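PDB 6U4B: WbbM protein from Klebsiella pneumoniae, which is a trimeric, bifunctional glycosyltransferase that polymerises the O-antigen glycan and carries magnesium in its family 8 glycosyltransferase module. Local coordinates for residues A[391-396]-A[488-493]; A[421-426]-A[478-483]; A[426-431]-A[516-521]; A[472-477]-A[505-510]. All coordinates share one frame; numbering follows the deposited sequence.

Interaction 1: A[391-396]-A[488-493]; sequences FIPQLF and NTFAEL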
loop_
_atom_site.group_PDB
_atom_site.type_symbol
_atom_site.label_atom_id
_atom_site.label_comp_id
_atom_site.label_asym_id
_atom_site.label_seq_id
_atom_site.Cartn_x
_atom_site.Cartn_y
_atom_site.Cartn_z
ATOM N N PHE A 391 9.387 -22.921 28.526
ATOM C CA PHE A 391 8.155 -23.695 28.584
ATOM C C PHE A 391 7.713 -24.214 27.225
ATOM O O PHE A 391 6.661 -24.857 27.137
ATOM C CB PHE A 391 7.043 -22.851 29.214
ATOM C CG PHE A 391 7.329 -22.451 30.633
ATOM C CD1 PHE A 391 7.985 -21.262 30.912
ATOM C CD2 PHE A 391 6.968 -23.276 31.686
ATOM C CE1 PHE A 391 8.262 -20.898 32.215
ATOM C CE2 PHE A 391 7.244 -22.917 32.997
ATOM C CZ PHE A 391 7.892 -21.726 33.261
ATOM N N ILE A 392 8.496 -23.953 26.171
ATOM C CA ILE A 392 8.125 -24.438 24.838
ATOM C C ILE A 392 8.027 -25.957 24.777
ATOM O O ILE A 392 7.040 -26.460 24.217
ATOM C CB ILE A 392 9.073 -23.850 23.782
ATOM C CG1 ILE A 392 8.720 -22.381 23.538
ATOM C CG2 ILE A 392 9.004 -24.651 22.489
ATOM C CD1 ILE A 392 9.784 -21.600 22.793
ATOM N N PRO A 393 8.962 -26.743 25.317
ATOM C CA PRO A 393 8.799 -28.208 25.249
ATOM C C PRO A 393 7.576 -28.735 25.984
ATOM O O PRO A 393 7.146 -29.862 25.703
ATOM C CB PRO A 393 10.098 -28.741 25.872
ATOM C CG PRO A 393 10.633 -27.610 26.674
ATOM C CD PRO A 393 10.258 -26.380 25.917
ATOM N N GLN A 394 6.993 -27.970 26.908
ATOM C CA GLN A 394 5.808 -28.441 27.617
ATOM C C GLN A 394 4.519 -28.056 26.896
ATOM O O GLN A 394 3.678 -28.917 26.622
ATOM C CB GLN A 394 5.796 -27.899 29.050
ATOM C CG GLN A 394 4.696 -28.486 29.935
ATOM C CD GLN A 394 4.943 -29.943 30.308
ATOM O OE1 GLN A 394 5.976 -30.521 29.966
ATOM N NE2 GLN A 394 3.992 -30.539 31.018
ATOM N N LEU A 395 4.351 -26.770 26.578
ATOM C CA LEU A 395 3.128 -26.327 25.915
ATOM C C LEU A 395 3.002 -26.928 24.519
ATOM O O LEU A 395 1.898 -27.277 24.083
ATOM C CB LEU A 395 3.095 -24.802 25.845
ATOM C CG LEU A 395 1.830 -24.184 25.246
ATOM C CD1 LEU A 395 0.623 -24.495 26.123
ATOM C CD2 LEU A 395 1.993 -22.682 25.052
ATOM N N PHE A 396 4.123 -27.066 23.809
ATOM C CA PHE A 396 4.131 -27.559 22.436
ATOM C C PHE A 396 4.578 -29.013 22.341
ATOM O O PHE A 396 5.088 -29.437 21.299
ATOM C CB PHE A 396 5.015 -26.664 21.565
ATOM C CG PHE A 396 4.494 -25.265 21.429
ATOM C CD1 PHE A 396 3.602 -24.946 20.419
ATOM C CD2 PHE A 396 4.875 -24.275 22.319
ATOM C CE1 PHE A 396 3.110 -23.664 20.290
ATOM C CE2 PHE A 396 4.385 -22.987 22.195
ATOM C CZ PHE A 396 3.498 -22.682 21.180
ATOM N N ASN A 488 12.726 -35.737 28.623
ATOM C CA ASN A 488 12.137 -34.884 29.660
ATOM C C ASN A 488 13.033 -33.680 29.950
ATOM O O ASN A 488 13.286 -33.326 31.104
ATOM C CB ASN A 488 11.848 -35.676 30.937
ATOM C CG ASN A 488 10.718 -35.070 31.752
ATOM O OD1 ASN A 488 10.422 -33.877 31.635
ATOM N ND2 ASN A 488 10.081 -35.887 32.578
ATOM N N THR A 489 13.526 -33.053 28.877
ATOM C CA THR A 489 14.369 -31.869 29.007
ATOM C C THR A 489 13.688 -30.775 29.818
ATOM O O THR A 489 14.358 -30.013 30.525
ATOM C CB THR A 489 14.736 -31.341 27.615
ATOM O OG1 THR A 489 15.342 -32.390 26.848
ATOM C CG2 THR A 489 15.704 -30.166 27.713
ATOM N N PHE A 490 12.357 -30.692 29.745
ATOM C CA PHE A 490 11.642 -29.629 30.442
ATOM C C PHE A 490 11.875 -29.691 31.945
ATOM O O PHE A 490 12.042 -28.652 32.597
ATOM C CB PHE A 490 10.150 -29.711 30.129
ATOM C CG PHE A 490 9.320 -28.734 30.904
ATOM C CD1 PHE A 490 8.525 -29.160 31.956
ATOM C CD2 PHE A 490 9.347 -27.386 30.592
ATOM C CE1 PHE A 490 7.764 -28.257 32.675
ATOM C CE2 PHE A 490 8.590 -26.480 31.306
ATOM C CZ PHE A 490 7.797 -26.914 32.347
ATOM N N ALA A 491 11.889 -30.901 32.515
ATOM C CA ALA A 491 12.135 -31.041 33.948
ATOM C C ALA A 491 13.521 -30.527 34.319
ATOM O O ALA A 491 13.702 -29.919 35.381
ATOM C CB ALA A 491 11.974 -32.502 34.371
ATOM N N GLU A 492 14.510 -30.761 33.454
ATOM C CA GLU A 492 15.854 -30.255 33.708
ATOM C C GLU A 492 15.899 -28.735 33.605
ATOM O O GLU A 492 16.553 -28.071 34.421
ATOM C CB GLU A 492 16.843 -30.892 32.733
ATOM C CG GLU A 492 18.281 -30.429 32.907
ATOM C CD GLU A 492 18.945 -31.022 34.137
ATOM O OE1 GLU A 492 18.337 -31.900 34.788
ATOM O OE2 GLU A 492 20.081 -30.609 34.450
ATOM N N LEU A 493 15.216 -28.168 32.605
ATOM C CA LEU A 493 15.144 -26.714 32.482
ATOM C C LEU A 493 14.563 -26.084 33.741
ATOM O O LEU A 493 15.075 -25.067 34.228
ATOM C CB LEU A 493 14.310 -26.331 31.260
ATOM C CG LEU A 493 14.843 -26.694 29.871
ATOM C CD1 LEU A 493 13.767 -26.474 28.815
ATOM C CD2 LEU A 493 16.094 -25.889 29.537
#

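Interaction 2: A[421-426]-A[478-483]; sequences VPLGNN and VFNVKQ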
loop_
_atom_site.group_PDB
_atom_site.type_symbol
_atom_site.label_atom_id
_atom_site.label_comp_id
_atom_site.label_asym_id
_atom_site.label_seq_id
_atom_site.Cartn_x
_atom_site.Cartn_y
_atom_site.Cartn_z
ATOM N N VAL A 421 16.560 -28.316 8.227
ATOM C CA VAL A 421 17.936 -28.546 8.680
ATOM C C VAL A 421 17.997 -29.856 9.459
ATOM O O VAL A 421 17.202 -30.050 10.398
ATOM C CB VAL A 421 18.419 -27.373 9.535
ATOM C CG1 VAL A 421 19.787 -27.677 10.129
ATOM C CG2 VAL A 421 18.465 -26.097 8.710
ATOM N N PRO A 422 18.896 -30.777 9.114
ATOM C CA PRO A 422 18.995 -32.036 9.868
ATOM C C PRO A 422 19.448 -31.778 11.300
ATOM O O PRO A 422 20.488 -31.160 11.535
ATOM C CB PRO A 422 20.037 -32.844 9.083
ATOM C CG PRO A 422 20.101 -32.193 7.727
ATOM C CD PRO A 422 19.823 -30.741 7.970
ATOM N N LEU A 423 18.653 -32.264 12.259
ATOM C CA LEU A 423 18.934 -32.055 13.672
ATOM C C LEU A 423 19.481 -33.280 14.388
ATOM O O LEU A 423 20.118 -33.123 15.433
ATOM C CB LEU A 423 17.668 -31.587 14.408
ATOM C CG LEU A 423 17.596 -30.111 14.815
ATOM C CD1 LEU A 423 17.882 -29.215 13.627
ATOM C CD2 LEU A 423 16.233 -29.797 15.416
ATOM N N GLY A 424 19.258 -34.484 13.865
ATOM C CA GLY A 424 19.658 -35.672 14.601
ATOM C C GLY A 424 18.911 -35.753 15.916
ATOM O O GLY A 424 17.709 -35.476 15.993
ATOM N N ASN A 425 19.627 -36.132 16.973
ATOM C CA ASN A 425 19.080 -36.083 18.322
ATOM C C ASN A 425 19.556 -34.859 19.096
ATOM O O ASN A 425 19.460 -34.838 20.328
ATOM C CB ASN A 425 19.405 -37.367 19.091
ATOM C CG ASN A 425 20.889 -37.674 19.130
ATOM O OD1 ASN A 425 21.727 -36.814 18.861
ATOM N ND2 ASN A 425 21.221 -38.913 19.473
ATOM N N ASN A 426 20.073 -33.847 18.402
ATOM C CA ASN A 426 20.354 -32.579 19.057
ATOM C C ASN A 426 19.058 -31.965 19.566
ATOM O O ASN A 426 17.978 -32.180 19.008
ATOM C CB ASN A 426 21.055 -31.612 18.101
ATOM C CG ASN A 426 22.535 -31.905 17.959
ATOM O OD1 ASN A 426 23.118 -32.610 18.782
ATOM N ND2 ASN A 426 23.154 -31.352 16.922
ATOM N N VAL A 478 15.344 -23.475 16.796
ATOM C CA VAL A 478 14.540 -24.604 16.347
ATOM C C VAL A 478 14.529 -25.629 17.474
ATOM O O VAL A 478 15.548 -26.262 17.760
ATOM C CB VAL A 478 15.078 -25.214 15.050
ATOM C CG1 VAL A 478 14.163 -26.341 14.589
ATOM C CG2 VAL A 478 15.202 -24.145 13.973
ATOM N N PHE A 479 13.380 -25.785 18.119
ATOM C CA PHE A 479 13.243 -26.752 19.197
ATOM C C PHE A 479 12.985 -28.138 18.624
ATOM O O PHE A 479 12.060 -28.328 17.828
ATOM C CB PHE A 479 12.103 -26.353 20.135
ATOM C CG PHE A 479 12.456 -25.244 21.086
ATOM C CD1 PHE A 479 12.520 -23.931 20.651
ATOM C CD2 PHE A 479 12.711 -25.515 22.418
ATOM C CE1 PHE A 479 12.840 -22.913 21.528
ATOM C CE2 PHE A 479 13.030 -24.502 23.299
ATOM C CZ PHE A 479 13.095 -23.199 22.855
ATOM N N ASN A 480 13.813 -29.106 19.019
ATOM C CA ASN A 480 13.544 -30.514 18.739
ATOM C C ASN A 480 12.657 -31.034 19.867
ATOM O O ASN A 480 13.101 -31.717 20.793
ATOM C CB ASN A 480 14.841 -31.305 18.617
ATOM C CG ASN A 480 14.615 -32.731 18.146
ATOM O OD1 ASN A 480 13.486 -33.225 18.129
ATOM N ND2 ASN A 480 15.694 -33.404 17.765
ATOM N N VAL A 481 11.370 -30.686 19.778
ATOM C CA VAL A 481 10.438 -30.982 20.863
ATOM C C VAL A 481 10.329 -32.483 21.086
ATOM O O VAL A 481 10.315 -32.953 22.232
ATOM C CB VAL A 481 9.064 -30.350 20.575
ATOM C CG1 VAL A 481 8.078 -30.699 21.678
ATOM C CG2 VAL A 481 9.193 -28.841 20.433
ATOM N N LYS A 482 10.258 -33.261 20.001
ATOM C CA LYS A 482 10.121 -34.710 20.136
ATOM C C LYS A 482 11.262 -35.303 20.954
ATOM O O LYS A 482 11.040 -36.186 21.792
ATOM C CB LYS A 482 10.052 -35.370 18.758
ATOM C CG LYS A 482 10.174 -36.887 18.810
ATOM C CD LYS A 482 9.130 -37.580 17.949
ATOM C CE LYS A 482 9.394 -37.373 16.469
ATOM N NZ LYS A 482 8.441 -38.158 15.635
ATOM N N GLN A 483 12.488 -34.826 20.733
ATOM C CA GLN A 483 13.613 -35.310 21.526
ATOM C C GLN A 483 13.522 -34.815 22.965
ATOM O O GLN A 483 13.849 -35.554 23.900
ATOM C CB GLN A 483 14.932 -34.878 20.890
ATOM C CG GLN A 483 16.150 -35.595 21.444
ATOM C CD GLN A 483 16.143 -37.080 21.131
ATOM O OE1 GLN A 483 15.595 -37.511 20.115
ATOM N NE2 GLN A 483 16.748 -37.872 22.008
#

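Interaction 3: A[426-431]-A[516-521]; sequences NLVAAV and SRVTFL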
loop_
_atom_site.group_PDB
_atom_site.type_symbol
_atom_site.label_atom_id
_atom_site.label_comp_id
_atom_site.label_asym_id
_atom_site.label_seq_id
_atom_site.Cartn_x
_atom_site.Cartn_y
_atom_site.Cartn_z
ATOM N N ASN A 426 20.073 -33.847 18.402
ATOM C CA ASN A 426 20.354 -32.579 19.057
ATOM C C ASN A 426 19.058 -31.965 19.566
ATOM O O ASN A 426 17.978 -32.180 19.008
ATOM C CB ASN A 426 21.055 -31.612 18.101
ATOM C CG ASN A 426 22.535 -31.905 17.959
ATOM O OD1 ASN A 426 23.118 -32.610 18.782
ATOM N ND2 ASN A 426 23.154 -31.352 16.922
ATOM N N LEU A 427 19.169 -31.199 20.649
ATOM C CA LEU A 427 17.973 -30.660 21.279
ATOM C C LEU A 427 17.485 -29.393 20.595
ATOM O O LEU A 427 16.274 -29.149 20.551
ATOM C CB LEU A 427 18.236 -30.403 22.762
ATOM C CG LEU A 427 18.602 -31.659 23.553
ATOM C CD1 LEU A 427 18.805 -31.331 25.025
ATOM C CD2 LEU A 427 17.537 -32.733 23.376
ATOM N N VAL A 428 18.398 -28.581 20.053
ATOM C CA VAL A 428 18.037 -27.328 19.403
ATOM C C VAL A 428 18.962 -27.064 18.224
ATOM O O VAL A 428 20.036 -27.657 18.091
ATOM C CB VAL A 428 18.093 -26.116 20.365
ATOM C CG1 VAL A 428 17.001 -26.197 21.420
ATOM C CG2 VAL A 428 19.473 -26.016 21.009
ATOM N N ALA A 429 18.514 -26.154 17.362
ATOM C CA ALA A 429 19.352 -25.520 16.357
ATOM C C ALA A 429 19.297 -24.020 16.593
ATOM O O ALA A 429 18.213 -23.467 16.810
ATOM C CB ALA A 429 18.895 -25.865 14.939
ATOM N N ALA A 430 20.458 -23.369 16.569
ATOM C CA ALA A 430 20.532 -21.953 16.904
ATOM C C ALA A 430 21.789 -21.362 16.284
ATOM O O ALA A 430 22.651 -22.078 15.771
ATOM C CB ALA A 430 20.512 -21.736 18.422
ATOM N N VAL A 431 21.885 -20.036 16.349
ATOM C CA VAL A 431 23.005 -19.296 15.784
ATOM C C VAL A 431 24.010 -19.006 16.888
ATOM O O VAL A 431 23.632 -18.577 17.986
ATOM C CB VAL A 431 22.533 -17.996 15.112
ATOM C CG1 VAL A 431 23.716 -17.262 14.497
ATOM C CG2 VAL A 431 21.477 -18.302 14.061
ATOM N N SER A 516 26.424 -29.069 23.991
ATOM C CA SER A 516 26.836 -30.186 23.143
ATOM C C SER A 516 25.656 -30.891 22.482
ATOM O O SER A 516 25.825 -31.984 21.927
ATOM C CB SER A 516 27.693 -31.204 23.910
ATOM O OG SER A 516 26.915 -31.929 24.845
ATOM N N ARG A 517 24.467 -30.296 22.520
ATOM C CA ARG A 517 23.284 -30.812 21.843
ATOM C C ARG A 517 22.695 -29.744 20.931
ATOM O O ARG A 517 21.475 -29.607 20.806
ATOM C CB ARG A 517 22.236 -31.292 22.847
ATOM C CG ARG A 517 22.774 -32.183 23.967
ATOM C CD ARG A 517 23.131 -33.583 23.481
ATOM N NE ARG A 517 22.002 -34.257 22.842
ATOM C CZ ARG A 517 20.991 -34.821 23.497
ATOM N NH1 ARG A 517 20.951 -34.791 24.823
ATOM N NH2 ARG A 517 20.013 -35.413 22.824
ATOM N N VAL A 518 23.558 -28.958 20.291
ATOM C CA VAL A 518 23.140 -27.795 19.516
ATOM C C VAL A 518 23.656 -27.940 18.091
ATOM O O VAL A 518 24.861 -28.116 17.875
ATOM C CB VAL A 518 23.640 -26.484 20.142
ATOM C CG1 VAL A 518 23.303 -25.302 19.250
ATOM C CG2 VAL A 518 23.043 -26.293 21.526
ATOM N N THR A 519 22.743 -27.870 17.125
ATOM C CA THR A 519 23.098 -27.671 15.726
ATOM C C THR A 519 23.259 -26.176 15.483
ATOM O O THR A 519 22.401 -25.385 15.881
ATOM C CB THR A 519 22.027 -28.246 14.798
ATOM O OG1 THR A 519 22.037 -29.677 14.884
ATOM C CG2 THR A 519 22.282 -27.827 13.357
ATOM N N PHE A 520 24.361 -25.786 14.853
ATOM C CA PHE A 520 24.676 -24.374 14.682
ATOM C C PHE A 520 24.170 -23.890 13.329
ATOM O O PHE A 520 24.563 -24.420 12.284
ATOM C CB PHE A 520 26.174 -24.132 14.846
ATOM C CG PHE A 520 26.660 -24.382 16.243
ATOM C CD1 PHE A 520 26.346 -23.500 17.264
ATOM C CD2 PHE A 520 27.406 -25.510 16.543
ATOM C CE1 PHE A 520 26.778 -23.728 18.556
ATOM C CE2 PHE A 520 27.845 -25.745 17.835
ATOM C CZ PHE A 520 27.530 -24.851 18.844
ATOM N N LEU A 521 23.283 -22.899 13.359
ATOM C CA LEU A 521 22.732 -22.292 12.161
ATOM C C LEU A 521 23.661 -21.193 11.649
ATOM O O LEU A 521 24.351 -20.536 12.434
ATOM C CB LEU A 521 21.353 -21.706 12.449
ATOM C CG LEU A 521 20.281 -22.714 12.860
ATOM C CD1 LEU A 521 18.975 -22.011 13.214
ATOM C CD2 LEU A 521 20.065 -23.731 11.750
HETATM O O HOH W 1 22.762 -34.811 20.462
#

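Interaction 4: A[472-477]-A[505-510]; sequences FQAGII and LDQDIM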
loop_
_atom_site.group_PDB
_atom_site.type_symbol
_atom_site.label_atom_id
_atom_site.label_comp_id
_atom_site.label_asym_id
_atom_site.label_seq_id
_atom_site.Cartn_x
_atom_site.Cartn_y
_atom_site.Cartn_z
ATOM N N PHE A 472 25.302 -20.137 22.148
ATOM C CA PHE A 472 24.387 -19.786 21.072
ATOM C C PHE A 472 23.422 -18.693 21.514
ATOM O O PHE A 472 23.095 -18.567 22.697
ATOM C CB PHE A 472 23.594 -21.011 20.591
ATOM C CG PHE A 472 22.631 -21.560 21.613
ATOM C CD1 PHE A 472 21.351 -21.037 21.739
ATOM C CD2 PHE A 472 22.998 -22.616 22.433
ATOM C CE1 PHE A 472 20.466 -21.541 22.673
ATOM C CE2 PHE A 472 22.116 -23.126 23.366
ATOM C CZ PHE A 472 20.850 -22.588 23.487
ATOM N N GLN A 473 22.954 -17.917 20.539
ATOM C CA GLN A 473 22.017 -16.833 20.786
ATOM C C GLN A 473 20.585 -17.357 20.739
ATOM O O GLN A 473 20.243 -18.187 19.892
ATOM C CB GLN A 473 22.216 -15.720 19.756
ATOM C CG GLN A 473 22.077 -14.319 20.320
ATOM C CD GLN A 473 20.635 -13.873 20.427
ATOM O OE1 GLN A 473 19.838 -14.092 19.515
ATOM N NE2 GLN A 473 20.292 -13.244 21.545
ATOM N N ALA A 474 19.750 -16.868 21.655
ATOM C CA ALA A 474 18.400 -17.387 21.840
ATOM C C ALA A 474 17.343 -16.633 21.038
ATOM O O ALA A 474 16.148 -16.888 21.224
ATOM C CB ALA A 474 18.024 -17.361 23.326
ATOM N N GLY A 475 17.751 -15.718 20.156
ATOM C CA GLY A 475 16.791 -14.944 19.385
ATOM C C GLY A 475 16.074 -15.735 18.312
ATOM O O GLY A 475 15.036 -15.287 17.818
ATOM N N ILE A 476 16.613 -16.891 17.929
ATOM C CA ILE A 476 15.930 -17.793 17.009
ATOM C C ILE A 476 16.397 -19.212 17.311
ATOM O O ILE A 476 17.600 -19.497 17.328
ATOM C CB ILE A 476 16.160 -17.384 15.537
ATOM C CG1 ILE A 476 15.235 -18.162 14.597
ATOM C CG2 ILE A 476 17.621 -17.526 15.113
ATOM C CD1 ILE A 476 15.173 -17.567 13.191
ATOM N N ILE A 477 15.453 -20.101 17.612
ATOM C CA ILE A 477 15.767 -21.451 18.066
ATOM C C ILE A 477 14.804 -22.429 17.411
ATOM O O ILE A 477 13.585 -22.247 17.484
ATOM C CB ILE A 477 15.674 -21.585 19.600
ATOM C CG1 ILE A 477 16.520 -20.526 20.308
ATOM C CG2 ILE A 477 16.107 -22.975 20.030
ATOM C CD1 ILE A 477 16.323 -20.497 21.810
ATOM N N LEU A 505 19.743 -14.991 32.001
ATOM C CA LEU A 505 18.410 -15.544 32.282
ATOM C C LEU A 505 18.228 -16.841 31.495
ATOM O O LEU A 505 19.117 -17.707 31.543
ATOM C CB LEU A 505 17.380 -14.452 32.006
ATOM C CG LEU A 505 17.676 -13.061 32.568
ATOM C CD1 LEU A 505 16.616 -12.069 32.119
ATOM C CD2 LEU A 505 17.779 -13.087 34.087
ATOM N N ASP A 506 17.124 -17.015 30.762
ATOM C CA ASP A 506 16.843 -18.286 30.103
ATOM C C ASP A 506 17.827 -18.598 28.985
ATOM O O ASP A 506 17.999 -19.773 28.642
ATOM C CB ASP A 506 15.415 -18.293 29.554
ATOM C CG ASP A 506 15.168 -17.180 28.552
ATOM O OD1 ASP A 506 15.642 -16.047 28.785
ATOM O OD2 ASP A 506 14.502 -17.439 27.529
ATOM N N GLN A 507 18.467 -17.582 28.400
ATOM C CA GLN A 507 19.514 -17.860 27.421
ATOM C C GLN A 507 20.659 -18.632 28.063
ATOM O O GLN A 507 21.194 -19.576 27.467
ATOM C CB GLN A 507 20.023 -16.562 26.790
ATOM C CG GLN A 507 21.033 -16.791 25.666
ATOM C CD GLN A 507 21.387 -15.517 24.915
ATOM O OE1 GLN A 507 20.803 -15.216 23.875
ATOM N NE2 GLN A 507 22.351 -14.767 25.437
ATOM N N ASP A 508 21.036 -18.256 29.288
ATOM C CA ASP A 508 22.064 -18.999 30.012
ATOM C C ASP A 508 21.568 -20.381 30.412
ATOM O O ASP A 508 22.318 -21.362 30.333
ATOM C CB ASP A 508 22.506 -18.218 31.250
ATOM C CG ASP A 508 23.462 -17.089 30.922
ATOM O OD1 ASP A 508 23.936 -17.025 29.768
ATOM O OD2 ASP A 508 23.739 -16.271 31.826
ATOM N N ILE A 509 20.311 -20.477 30.853
ATOM C CA ILE A 509 19.754 -21.763 31.260
ATOM C C ILE A 509 19.757 -22.737 30.089
ATOM O O ILE A 509 20.140 -23.905 30.233
ATOM C CB ILE A 509 18.337 -21.571 31.830
ATOM C CG1 ILE A 509 18.394 -20.804 33.152
ATOM C CG2 ILE A 509 17.642 -22.913 32.014
ATOM C CD1 ILE A 509 17.039 -20.442 33.711
ATOM N N MET A 510 19.343 -22.267 28.909
ATOM C CA MET A 510 19.285 -23.144 27.745
ATOM C C MET A 510 20.674 -23.487 27.224
ATOM O O MET A 510 20.888 -24.604 26.741
ATOM C CB MET A 510 18.436 -22.499 26.644
ATOM C CG MET A 510 16.954 -22.415 26.990
ATOM S SD MET A 510 15.937 -21.763 25.648
ATOM C CE MET A 510 16.453 -20.046 25.632
#

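Interaction 1: A[391-396]-A[488-493]
F490 reaches from helix 489-499 to the short helix 392-395 and lays its ring among F391, P393 and Q394. Its CG stands anti to the backbone N (chi1 175°), which carries the phenyl group away from its own helix and onto the other. Q394 covers one face of the ring: CB sits 3.8 Å from the ring centroid, almost on the ring normal, a CH-pi contact. The Q394 chain also leaves anti to its N but bends at chi2 (71°), and this runs the amide along the rim on the same face, with OE1 3.5 Å from F490 CD1 and the amide and ring planes only 24° apart. At the edge of the F490 ring, near its plane, F391 CD2 comes to 3.6 Å from F490 CE2. The two phenyl rings meet obliquely, neither stacked nor edge-to-face. P393 approaches by its CG, which lies 4.1 Å from F490 CB and 4.0 Å from L493 CD1, so one ring corner is shared by residues about a helical turn apart. F391 also stacks on F370, while V513 of helix 505-513 lies against L493. N488 ends the preceding helix in a Schellman motif with positive phi and N-caps the next, its OD1 taking a weak bond from A491 N. No hydrogen bond crosses between 391-396 and 488-493. The contact between these two segments of the glycosyltransferase module is made by apolar and CH-pi packing, and the F490 ring, flanked by Q394, F391 and P393, carries most of it.

Interaction 2: A[421-426]-A[478-483]
N480 meets N426 through its side-chain amide: N480 ND2 donates a hydrogen bond to N426 O at 2.9 Å, nearly along the C=O axis and bent to 144° at the hydrogen. Beside it the CB of N480 packs on L423 CD2 at 3.8 Å, and the same methyl reaches V478 CG1 at 4.1 Å, so the leucine bridges V478 and N480. Q483 lies against N425, with Q483 CG 3.6 Å from N425 O and the carboxamide carbon CD of Q483 3.9 Å from N425 CB.

What aims the N480 amide is its second role. With CG anti to the backbone N (chi1 -172°), its OD1 N-caps helix 481-487 by accepting from Q483 N at 3.2 Å, the donor lying well above the carbonyl plane. The chain of 421-426 is shaped in turn by a type II' beta turn from L423 to N426, closed by N426 N to L423 O, with G424 supplying the positive phi. Outside the pair, N425 O accepts from R517, and E487 takes the NE2 of Q483.

One asparagine thus spends both ends of its amide, the oxygen on starting a helix and the nitrogen on a loop carbonyl. The start of helix 481-487 is thereby tied to the turn that leads into strand 428-432.

Interaction 3: A[426-431]-A[516-521]
A429 and T519 face each other where strands 428-431 and 518-521 run parallel, an edge pairing of the mixed sheet in the glycosyltransferase module. The ladder runs from T519 N to V428 O (2.9 Å), through A430 N to T519 O, to L521 N on A430 O. The small CB of A429 leaves room for L521, whose CD2 drops to 4.0 Å from A429 CB, while L521 CB meets V431 CG2. On the opposite face of the pair, V428 CG2 and V518 CG2 butt together at 3.6 Å. The other methyl of V518, CG1, lies over the rim of the F520 ring.

Before the strands, R517 O accepts from L427 N and, weakly, from V428 N. The R517 chain bends at chi2 and chi3 (-73° and -57°), curling its guanidinium back over L427, whose CG lies 3.9 Å above the guanidinium plane. This brings NH2 to E487 in a salt bridge and to N425 O. The N426 side chain hangs over the other strand and gives a straight bond from N426 ND2 to T519 OG1 (2.9 Å, 168°), with the oxygen in its amide plane. A water links N426 OD1, to which it donates, to R517 NE.

Backbone bonds fix the parallel register. At its entrance the N426 amide is held by T519 and the water, and the R517 guanidinium by E487, N425 O and the same water, while one flat face of the guanidinium rests on L427.

Interaction 4: A[472-477]-A[505-510]
Q507 and A474 hold the middle of the contact: Q507 OE1 accepts from A474 N at 3.0 Å, the donor tilted 26° from the carbonyl plane. The glutamine chain is extended, with CG anti to the backbone N (chi1 -175°), and so spans from helix 505-513 to the corner where strand 472-473 ends. The other end of its amide, NE2, is held by Y471.

The close-packed side is apolar. M510 bends at chi3 (-70°) and lays its CE methyl over the adjoining A474 CB and I477 CD1, 3.9 Å from each. F472, just before the corner, sends its ring edge toward the helix, F472 CZ lying 4.0 Å from M510 CB, with M510 O near the ring plane.

The Q473 side has less contact with the helix and is partly exposed. Q473 points away at first and only its amide comes back, Q473 NE2 standing 3.1 Å from Q507 OE1 with the two amides nearly perpendicular. Q473 OE1 accepts from G475 N at 2.7 Å and from N526, consistent with a held corner. This side looks toward the metal site: the Q473 side chain lies about 4 Å from that of H560 and about 6 Å from the bound magnesium ion.

Helix 505-513 therefore leans on the corner between strands 472-473 and 477-479. Strand 428-432 adjoins both strands, F472 resting on A430 and I477 on V428, and helix 489-499 packs against I509.

In the fold
From the N terminus, 391-396 comes first and waits for 488-493, so interaction 1 closes a long loop that contains interaction 2 (421-426 with 478-483). Interaction 3, 426-431 with 516-521, starts at the N426 it shares with interaction 2, crosses both 1 and 2 along the chain, and encloses interaction 4, 472-477 with 505-510. Interaction 4 crosses 1 and 2 in turn. Strands 428-432, 472-473, 477-479 and 518-521 belong to one mixed sheet, reached by interactions 2, 3 and 4. Interaction 1 joins helix 392-395 to helix 489-499, and it touches interaction 2 where I392 meets F479 and interaction 4 where L493 meets I509.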